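Local coordinates for protein inactive glucansucrase (Lactobacillus reuteri, PDB 5JBD) that is an inactive glucansucrase of glycoside hydrolase family 70, built round a TIM-type barrel, at residues 689-694 with 728-733; 351-356 with 363-368; 95-100 with 134-139. All coordinates share one frame; numbering follows the deposited sequence.

Interaction 1: 689-694 with 728-733; sequences FWMAPA and EELANT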
loop_
_atom_site.group_PDB
_atom_site.type_symbol
_atom_site.label_atom_id
_atom_site.label_comp_id
_atom_site.label_asym_id
_atom_site.label_seq_id
_atom_site.Cartn_x
_atom_site.Cartn_y
_atom_site.Cartn_z
ATOM N N PHE A 689 -9.074 16.202 3.356
ATOM C CA PHE A 689 -7.779 15.849 3.967
ATOM C C PHE A 689 -7.639 14.334 3.986
ATOM O O PHE A 689 -8.358 13.644 4.727
ATOM C CB PHE A 689 -7.716 16.455 5.376
ATOM C CG PHE A 689 -6.314 16.661 5.914
ATOM C CD1 PHE A 689 -5.705 15.687 6.680
ATOM C CD2 PHE A 689 -5.627 17.850 5.681
ATOM C CE1 PHE A 689 -4.427 15.874 7.186
ATOM C CE2 PHE A 689 -4.346 18.051 6.194
ATOM C CZ PHE A 689 -3.749 17.060 6.944
ATOM N N TRP A 690 -6.733 13.809 3.160
ATOM C CA TRP A 690 -6.454 12.381 3.085
ATOM C C TRP A 690 -5.418 12.044 4.161
ATOM O O TRP A 690 -4.246 12.467 4.092
ATOM C CB TRP A 690 -6.007 11.984 1.666
ATOM C CG TRP A 690 -5.340 10.658 1.453
ATOM C CD1 TRP A 690 -5.320 9.581 2.294
ATOM C CD2 TRP A 690 -4.576 10.274 0.305
ATOM N NE1 TRP A 690 -4.594 8.554 1.745
ATOM C CE2 TRP A 690 -4.119 8.950 0.527
ATOM C CE3 TRP A 690 -4.229 10.917 -0.887
ATOM C CZ2 TRP A 690 -3.319 8.263 -0.400
ATOM C CZ3 TRP A 690 -3.443 10.235 -1.813
ATOM C CH2 TRP A 690 -3.008 8.918 -1.569
ATOM N N MET A 691 -5.862 11.270 5.147
ATOM C CA MET A 691 -5.006 10.817 6.246
ATOM C C MET A 691 -4.438 9.431 5.965
ATOM O O MET A 691 -5.118 8.553 5.428
ATOM C CB MET A 691 -5.774 10.817 7.566
ATOM C CG MET A 691 -6.338 12.187 7.903
ATOM S SD MET A 691 -6.568 12.567 9.650
ATOM C CE MET A 691 -4.845 12.675 10.126
ATOM N N ALA A 692 -3.180 9.255 6.354
ATOM C CA ALA A 692 -2.480 7.990 6.214
ATOM C C ALA A 692 -3.263 6.844 6.838
ATOM O O ALA A 692 -4.028 7.064 7.780
ATOM C CB ALA A 692 -1.103 8.086 6.866
ATOM N N PRO A 693 -3.064 5.614 6.332
ATOM C CA PRO A 693 -3.664 4.480 7.025
ATOM C C PRO A 693 -3.156 4.465 8.474
ATOM O O PRO A 693 -1.946 4.444 8.714
ATOM C CB PRO A 693 -3.133 3.266 6.241
ATOM C CG PRO A 693 -1.864 3.751 5.625
ATOM C CD PRO A 693 -2.166 5.167 5.251
ATOM N N ALA A 694 -4.088 4.512 9.424
ATOM C CA ALA A 694 -3.767 4.847 10.803
ATOM C C ALA A 694 -3.567 3.614 11.693
ATOM O O ALA A 694 -3.316 3.752 12.883
ATOM C CB ALA A 694 -4.865 5.738 11.359
ATOM N N GLU A 728 -6.387 8.939 20.387
ATOM C CA GLU A 728 -6.943 10.139 21.024
ATOM C C GLU A 728 -6.498 11.390 20.272
ATOM O O GLU A 728 -7.286 12.303 20.032
ATOM C CB GLU A 728 -6.495 10.278 22.492
ATOM C CG GLU A 728 -7.475 11.021 23.344
ATOM C CD GLU A 728 -7.044 11.112 24.800
ATOM O OE1 GLU A 728 -6.802 10.066 25.448
ATOM O OE2 GLU A 728 -6.951 12.240 25.292
ATOM N N GLU A 729 -5.219 11.430 19.928
ATOM C CA GLU A 729 -4.673 12.539 19.134
ATOM C C GLU A 729 -5.355 12.626 17.752
ATOM O O GLU A 729 -5.787 13.701 17.343
ATOM C CB GLU A 729 -3.159 12.396 19.004
ATOM C CG GLU A 729 -2.394 12.795 20.264
ATOM C CD GLU A 729 -0.930 12.403 20.242
ATOM O OE1 GLU A 729 -0.523 11.582 19.377
ATOM O OE2 GLU A 729 -0.172 12.907 21.112
ATOM N N LEU A 730 -5.484 11.482 17.077
ATOM C CA LEU A 730 -6.187 11.405 15.791
ATOM C C LEU A 730 -7.593 12.020 15.866
ATOM O O LEU A 730 -7.961 12.862 15.036
ATOM C CB LEU A 730 -6.280 9.956 15.298
ATOM C CG LEU A 730 -7.111 9.694 14.026
ATOM C CD1 LEU A 730 -6.632 10.543 12.859
ATOM C CD2 LEU A 730 -7.058 8.229 13.643
ATOM N N ALA A 731 -8.370 11.618 16.868
ATOM C CA ALA A 731 -9.731 12.149 17.014
ATOM C C ALA A 731 -9.764 13.663 17.234
ATOM O O ALA A 731 -10.620 14.355 16.667
ATOM C CB ALA A 731 -10.470 11.438 18.138
ATOM N N ASN A 732 -8.846 14.179 18.059
ATOM C CA ASN A 732 -8.725 15.629 18.251
ATOM C C ASN A 732 -8.274 16.334 16.974
ATOM O O ASN A 732 -8.746 17.425 16.680
ATOM C CB ASN A 732 -7.756 15.961 19.393
ATOM C CG ASN A 732 -8.381 15.772 20.763
ATOM O OD1 ASN A 732 -9.594 15.977 20.970
ATOM N ND2 ASN A 732 -7.561 15.383 21.709
ATOM N N THR A 733 -7.387 15.689 16.210
ATOM C CA THR A 733 -6.926 16.236 14.929
ATOM C C THR A 733 -8.063 16.323 13.909
ATOM O O THR A 733 -8.224 17.348 13.244
ATOM C CB THR A 733 -5.746 15.412 14.372
ATOM O OG1 THR A 733 -4.691 15.404 15.344
ATOM C CG2 THR A 733 -5.225 15.996 13.063
#

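Interaction 2: 351-356 with 363-368; sequences NVLGRA and GNLITN. With ACT (acetate ion), chain E.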
loop_
_atom_site.group_PDB
_atom_site.type_symbol
_atom_site.label_atom_id
_atom_site.label_comp_id
_atom_site.label_asym_id
_atom_site.label_seq_id
_atom_site.Cartn_x
_atom_site.Cartn_y
_atom_site.Cartn_z
ATOM N N ASN A 351 5.550 12.562 -18.665
ATOM C CA ASN A 351 6.134 12.324 -19.976
ATOM C C ASN A 351 6.306 13.626 -20.765
ATOM O O ASN A 351 7.217 13.723 -21.578
ATOM C CB ASN A 351 5.319 11.323 -20.834
ATOM C CG ASN A 351 5.231 9.915 -20.238
ATOM O OD1 ASN A 351 4.380 9.075 -20.634
ATOM N ND2 ASN A 351 6.097 9.638 -19.324
ATOM N N VAL A 352 5.445 14.621 -20.535
ATOM C CA VAL A 352 5.484 15.886 -21.294
ATOM C C VAL A 352 6.391 16.922 -20.642
ATOM O O VAL A 352 7.171 17.581 -21.332
ATOM C CB VAL A 352 4.075 16.485 -21.482
ATOM C CG1 VAL A 352 4.105 17.880 -22.098
ATOM C CG2 VAL A 352 3.224 15.569 -22.344
ATOM N N LEU A 353 6.273 17.071 -19.324
ATOM C CA LEU A 353 6.957 18.122 -18.579
ATOM C C LEU A 353 8.128 17.656 -17.711
ATOM O O LEU A 353 9.055 18.419 -17.476
ATOM C CB LEU A 353 5.944 18.859 -17.695
ATOM C CG LEU A 353 4.807 19.591 -18.417
ATOM C CD1 LEU A 353 3.752 20.078 -17.436
ATOM C CD2 LEU A 353 5.345 20.748 -19.234
ATOM N N GLY A 354 8.071 16.423 -17.222
ATOM C CA GLY A 354 8.981 15.950 -16.183
ATOM C C GLY A 354 10.283 15.275 -16.585
ATOM O O GLY A 354 11.207 15.188 -15.764
ATOM N N ARG A 355 10.375 14.775 -17.810
ATOM C CA ARG A 355 11.602 14.118 -18.274
ATOM C C ARG A 355 12.707 15.142 -18.549
ATOM O O ARG A 355 12.430 16.325 -18.810
ATOM C CB ARG A 355 11.350 13.334 -19.552
ATOM C CG ARG A 355 10.542 12.066 -19.409
ATOM C CD ARG A 355 10.295 11.473 -20.794
ATOM N NE ARG A 355 9.787 10.115 -20.705
ATOM C CZ ARG A 355 8.865 9.558 -21.497
ATOM N NH1 ARG A 355 8.297 10.224 -22.506
ATOM N NH2 ARG A 355 8.489 8.293 -21.248
ATOM N N ALA A 356 13.952 14.672 -18.503
ATOM C CA ALA A 356 15.105 15.463 -18.975
ATOM C C ALA A 356 15.127 15.562 -20.504
ATOM O O ALA A 356 15.284 16.648 -21.067
ATOM C CB ALA A 356 16.406 14.840 -18.489
ATOM N N GLY A 363 0.963 19.158 -26.560
ATOM C CA GLY A 363 -0.444 18.871 -26.855
ATOM C C GLY A 363 -1.049 17.653 -26.165
ATOM O O GLY A 363 -2.277 17.542 -26.070
ATOM N N ASN A 364 -0.208 16.727 -25.713
ATOM C CA ASN A 364 -0.681 15.582 -24.926
ATOM C C ASN A 364 -1.414 15.996 -23.641
ATOM O O ASN A 364 -2.282 15.274 -23.191
ATOM C CB ASN A 364 0.458 14.618 -24.585
ATOM C CG ASN A 364 0.943 13.818 -25.783
ATOM O OD1 ASN A 364 0.699 14.171 -26.931
ATOM N ND2 ASN A 364 1.667 12.736 -25.509
ATOM N N LEU A 365 -1.090 17.150 -23.070
ATOM C CA LEU A 365 -1.832 17.674 -21.903
ATOM C C LEU A 365 -3.324 17.936 -22.190
ATOM O O LEU A 365 -4.152 17.939 -21.276
ATOM C CB LEU A 365 -1.183 18.962 -21.389
ATOM C CG LEU A 365 0.261 18.843 -20.875
ATOM C CD1 LEU A 365 0.944 20.192 -20.789
ATOM C CD2 LEU A 365 0.291 18.143 -19.528
ATOM N N ILE A 366 -3.655 18.154 -23.460
ATOM C CA ILE A 366 -5.008 18.420 -23.881
ATOM C C ILE A 366 -5.808 17.125 -23.976
ATOM O O ILE A 366 -6.949 17.064 -23.515
ATOM C CB ILE A 366 -5.040 19.137 -25.263
ATOM C CG1 ILE A 366 -4.250 20.450 -25.216
ATOM C CG2 ILE A 366 -6.484 19.427 -25.674
ATOM C CD1 ILE A 366 -3.997 21.109 -26.562
ATOM N N THR A 367 -5.197 16.095 -24.560
ATOM C CA THR A 367 -5.914 14.883 -24.959
ATOM C C THR A 367 -5.697 13.630 -24.088
ATOM O O THR A 367 -6.565 12.759 -24.052
ATOM C CB THR A 367 -5.498 14.492 -26.383
ATOM O OG1 THR A 367 -4.081 14.314 -26.424
ATOM C CG2 THR A 367 -5.871 15.586 -27.376
ATOM N N ASN A 368 -4.548 13.523 -23.409
ATOM C CA ASN A 368 -4.136 12.238 -22.800
ATOM C C ASN A 368 -4.446 12.209 -21.299
ATOM O O ASN A 368 -3.561 12.232 -20.437
ATOM C CB ASN A 368 -2.677 11.924 -23.153
ATOM C CG ASN A 368 -2.473 11.709 -24.658
ATOM O OD1 ASN A 368 -3.414 11.799 -25.455
ATOM N ND2 ASN A 368 -1.248 11.407 -25.048
HETATM C C ACT E . 11.089 6.871 -18.525
HETATM O O ACT E . 10.546 6.055 -19.296
HETATM O OXT ACT E . 10.598 8.000 -18.314
HETATM C CH3 ACT E . 12.367 6.482 -17.839
#

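Interaction 3: 95-100 with 134-139; sequences QFIKYF and QNLRYV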
loop_
_atom_site.group_PDB
_atom_site.type_symbol
_atom_site.label_atom_id
_atom_site.label_comp_id
_atom_site.label_asym_id
_atom_site.label_seq_id
_atom_site.Cartn_x
_atom_site.Cartn_y
_atom_site.Cartn_z
ATOM N N GLN A 95 24.600 -33.180 6.275
ATOM C CA GLN A 95 24.860 -31.734 6.380
ATOM C C GLN A 95 24.801 -31.218 7.814
ATOM O O GLN A 95 25.651 -30.423 8.224
ATOM C CB GLN A 95 23.888 -30.909 5.546
ATOM C CG GLN A 95 24.060 -30.979 4.035
ATOM C CD GLN A 95 22.983 -30.172 3.337
ATOM O OE1 GLN A 95 22.837 -28.981 3.588
ATOM N NE2 GLN A 95 22.198 -30.826 2.487
ATOM N N PHE A 96 23.810 -31.681 8.578
ATOM C CA PHE A 96 23.693 -31.311 9.993
ATOM C C PHE A 96 24.944 -31.695 10.772
ATOM O O PHE A 96 25.490 -30.881 11.519
ATOM C CB PHE A 96 22.459 -31.954 10.624
ATOM C CG PHE A 96 22.295 -31.643 12.080
ATOM C CD1 PHE A 96 21.712 -30.443 12.484
ATOM C CD2 PHE A 96 22.703 -32.544 13.050
ATOM C CE1 PHE A 96 21.552 -30.148 13.824
ATOM C CE2 PHE A 96 22.556 -32.250 14.400
ATOM C CZ PHE A 96 21.976 -31.050 14.786
ATOM N N ILE A 97 25.400 -32.927 10.578
ATOM C CA ILE A 97 26.586 -33.450 11.268
ATOM C C ILE A 97 27.826 -32.619 10.923
ATOM O O ILE A 97 28.534 -32.147 11.824
ATOM C CB ILE A 97 26.794 -34.966 10.970
ATOM C CG1 ILE A 97 25.651 -35.787 11.598
ATOM C CG2 ILE A 97 28.137 -35.464 11.509
ATOM C CD1 ILE A 97 25.501 -37.197 11.050
ATOM N N LYS A 98 28.061 -32.437 9.625
ATOM C CA LYS A 98 29.147 -31.589 9.106
ATOM C C LYS A 98 29.120 -30.168 9.659
ATOM O O LYS A 98 30.136 -29.664 10.127
ATOM C CB LYS A 98 29.080 -31.496 7.573
ATOM C CG LYS A 98 29.602 -32.710 6.821
ATOM C CD LYS A 98 29.836 -32.402 5.329
ATOM C CE LYS A 98 31.090 -31.645 4.912
ATOM N NZ LYS A 98 31.539 -31.982 3.526
ATOM N N TYR A 99 27.951 -29.536 9.586
ATOM C CA TYR A 99 27.784 -28.154 10.039
ATOM C C TYR A 99 28.108 -28.009 11.534
ATOM O O TYR A 99 28.929 -27.157 11.923
ATOM C CB TYR A 99 26.374 -27.631 9.733
ATOM C CG TYR A 99 26.211 -26.163 10.087
ATOM C CD1 TYR A 99 25.864 -25.772 11.382
ATOM C CD2 TYR A 99 26.462 -25.168 9.157
ATOM C CE1 TYR A 99 25.758 -24.437 11.735
ATOM C CE2 TYR A 99 26.335 -23.823 9.494
ATOM C CZ TYR A 99 25.996 -23.466 10.783
ATOM O OH TYR A 99 25.880 -22.143 11.138
ATOM N N PHE A 100 27.509 -28.862 12.363
ATOM C CA PHE A 100 27.751 -28.785 13.805
ATOM C C PHE A 100 29.196 -29.055 14.200
ATOM O O PHE A 100 29.781 -28.291 14.972
ATOM C CB PHE A 100 26.753 -29.640 14.593
ATOM C CG PHE A 100 25.523 -28.868 14.979
ATOM C CD1 PHE A 100 24.684 -28.380 14.003
ATOM C CD2 PHE A 100 25.252 -28.561 16.305
ATOM C CE1 PHE A 100 23.566 -27.629 14.335
ATOM C CE2 PHE A 100 24.138 -27.812 16.644
ATOM C CZ PHE A 100 23.292 -27.348 15.657
ATOM N N GLN A 134 24.083 -39.899 16.894
ATOM C CA GLN A 134 23.926 -40.203 18.317
ATOM C C GLN A 134 25.092 -39.630 19.136
ATOM O O GLN A 134 24.892 -39.021 20.198
ATOM C CB GLN A 134 23.806 -41.720 18.557
ATOM C CG GLN A 134 23.583 -42.126 20.019
ATOM C CD GLN A 134 22.414 -41.386 20.677
ATOM O OE1 GLN A 134 21.254 -41.789 20.563
ATOM N NE2 GLN A 134 22.727 -40.313 21.384
ATOM N N ASN A 135 26.298 -39.830 18.625
ATOM C CA ASN A 135 27.507 -39.278 19.240
ATOM C C ASN A 135 27.504 -37.746 19.250
ATOM O O ASN A 135 27.936 -37.141 20.233
ATOM C CB ASN A 135 28.769 -39.848 18.560
ATOM C CG ASN A 135 29.094 -41.263 19.043
ATOM O OD1 ASN A 135 28.852 -41.612 20.188
ATOM N ND2 ASN A 135 29.654 -42.066 18.172
ATOM N N LEU A 136 26.999 -37.131 18.184
ATOM C CA LEU A 136 26.861 -35.681 18.149
ATOM C C LEU A 136 25.871 -35.172 19.206
ATOM O O LEU A 136 26.119 -34.151 19.835
ATOM C CB LEU A 136 26.441 -35.203 16.763
ATOM C CG LEU A 136 26.259 -33.683 16.584
ATOM C CD1 LEU A 136 27.504 -32.893 16.973
ATOM C CD2 LEU A 136 25.863 -33.398 15.157
ATOM N N ARG A 137 24.772 -35.888 19.423
ATOM C CA ARG A 137 23.847 -35.516 20.491
ATOM C C ARG A 137 24.540 -35.467 21.870
ATOM O O ARG A 137 24.313 -34.526 22.635
ATOM C CB ARG A 137 22.611 -36.411 20.506
ATOM C CG ARG A 137 21.676 -36.146 19.335
ATOM C CD ARG A 137 20.319 -36.793 19.551
ATOM N NE ARG A 137 20.346 -38.254 19.394
ATOM C CZ ARG A 137 20.254 -38.898 18.222
ATOM N NH1 ARG A 137 20.103 -38.251 17.073
ATOM N NH2 ARG A 137 20.298 -40.223 18.203
ATOM N N TYR A 138 25.413 -36.440 22.153
ATOM C CA TYR A 138 26.206 -36.448 23.397
ATOM C C TYR A 138 27.110 -35.201 23.474
ATOM O O TYR A 138 27.195 -34.549 24.512
ATOM C CB TYR A 138 27.050 -37.740 23.533
ATOM C CG TYR A 138 26.274 -39.051 23.485
ATOM C CD1 TYR A 138 24.989 -39.168 24.038
ATOM C CD2 TYR A 138 26.831 -40.192 22.894
ATOM C CE1 TYR A 138 24.285 -40.364 23.993
ATOM C CE2 TYR A 138 26.125 -41.396 22.840
ATOM C CZ TYR A 138 24.853 -41.472 23.386
ATOM O OH TYR A 138 24.132 -42.638 23.320
ATOM N N VAL A 139 27.738 -34.858 22.350
ATOM C CA VAL A 139 28.614 -33.678 22.266
ATOM C C VAL A 139 27.792 -32.387 22.397
ATOM O O VAL A 139 28.213 -31.464 23.075
ATOM C CB VAL A 139 29.479 -33.701 20.977
ATOM C CG1 VAL A 139 30.272 -32.405 20.805
ATOM C CG2 VAL A 139 30.427 -34.906 21.001
#

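Interaction 1: 689-694 with 728-733
M691 and L730 carry this contact, a small apolar interface in which the end of a strand is covered by a helix. The two side chains overlap antiparallel, flank to flank. The sulfur M691 SD lies 3.8 Å from L730 CD1, and the terminal methyl M691 CE lies 3.9 Å from the same carbon. A bend at the last torsion of M691 (chi3 69°) swings CE round, keeping both atoms against the leucine. The stem of the methionine is occupied as well: its CG lies at the edge of the F689 ring, in the ring plane. L730 uses its second branch separately, with CD2 4.0 Å from A694 CB, which joins the loop beyond the strand to the same leucine. T733, one helical turn further on, adds a looser touch, its CG2 4.4 Å from M691 CE; its hydroxyl takes no part, and hydrogen-bonds the carbonyl oxygen of Y671. The case illustrates how a beta-alpha-beta crossover is sealed. Helix 727-739 lies in the connection from strand 688-691 to its parallel neighbour 743-748, and M691 also touches V744 and E746 of that neighbour. Helix 670-676 borders the same patch, with Y671 against M691 and A694 and I674 against F689 and T733, while strand 652-654 pairs with strand 688-691 on its other side.

Interaction 2: 351-356 with 363-368
Three aliphatic side chains and the stem of an asparagine make up the apolar part of this contact: V352, with the end of L353, against N364 and L365. V352 is forked over the second segment. Its CG1 stands anti to the backbone N (chi1 172°) and reaches L365 CD1 at 4.1 Å, while CG2 comes to 3.7 Å from N364 CB. The valine thus meets both partners obliquely, one with each methyl, and N364 contributes its CB to the contact. L353 joins at its tip, where CD1 lies 4.4 Å from L365 CD1. None of the polar interactions joins the two segments directly. R355 extends from the loop after the helix and donates from NE to OXT of an acetate ion at 3.3 Å, nearly straight (168° at the hydrogen) and at the edge of the guanidinium plane. The acetate probably comes from the crystallisation liquor. One face of the same guanidinium lies beneath N351 ND2, 3.3 Å above the plane and displaced from its centre. In the other segment, T367 OG1 donates to N368 OD1 at 2.8 Å from above the carbonyl plane, and N368 O accepts a bond from T348 OG1, tying the end of the short helix back to the longer one. The whole consists of two consecutive helices, 343-354 and the short 364-367, joined by a loop within the long connection between the neighbouring barrel strands 340-341 and 385-388. L365 also touches M503 and L511, so this pair joins the barrel's outer layer to the antiparallel sheet beside it.

Interaction 3: 95-100 with 134-139
Around I97 and L136, whose CA atoms are 7.2 Å apart, the two helical segments run in broadly the same direction, with their axes inclined at 35° and no closer than 11.0 Å. L136 is the intruding side chain, and a single methyl does most of the work. A fully trans first torsion (chi1 -180°) carries the leucine away from its helix and sets CD2 among three residues of the other. CD2 approaches F96 CE2 at 3.6 Å, obliquely to the ring; it lies 4.0 Å from the backbone atom I97 CA and 3.9 Å from F100 CB. The second methyl, CD1, rests 4.1 Å from F100 CB, so F100 offers its stem to the leucine while its ring leads away. That ring meets F96 one turn earlier: F100 CD1 sits 3.6 Å above the F96 plane, toward the rim. F96 is further framed by W87 and, edge to face, by F160 of helix 151-162, a third helix that also touches F100 through L153 and D156. Polar groups keep to the margin, where R137 NH2 donates to Q134 OE1 from above the amide plane and R137 NH1 bonds M84 O. As an example of helix packing, the contact is wholly hydrocarbon: it lacks directional bonds, so its specificity probably rests on the fit of one branched side chain among its neighbours and on the exclusion of water.

How the interactions relate
Along the chain the order is interaction 3, then 2, then 1, and none touches another. Interactions 1 and 2 have centres 35 Å apart and belong to the barrel: 689-694 ends one of its parallel strands, while 351-356 and 363-368 lie in the connection between two others. The first barrel strand along the chain, 279-282, lies beside the last, 743-748, as the closure of a TIM barrel requires. Interaction 3 stands apart in a helical cluster, its centre 56 Å from interaction 1 and 66 Å from interaction 2, on the opposite side of the chain's centre from the latter. An elongated, multi-domain molecule thus repeats local apolar packing in separate parts.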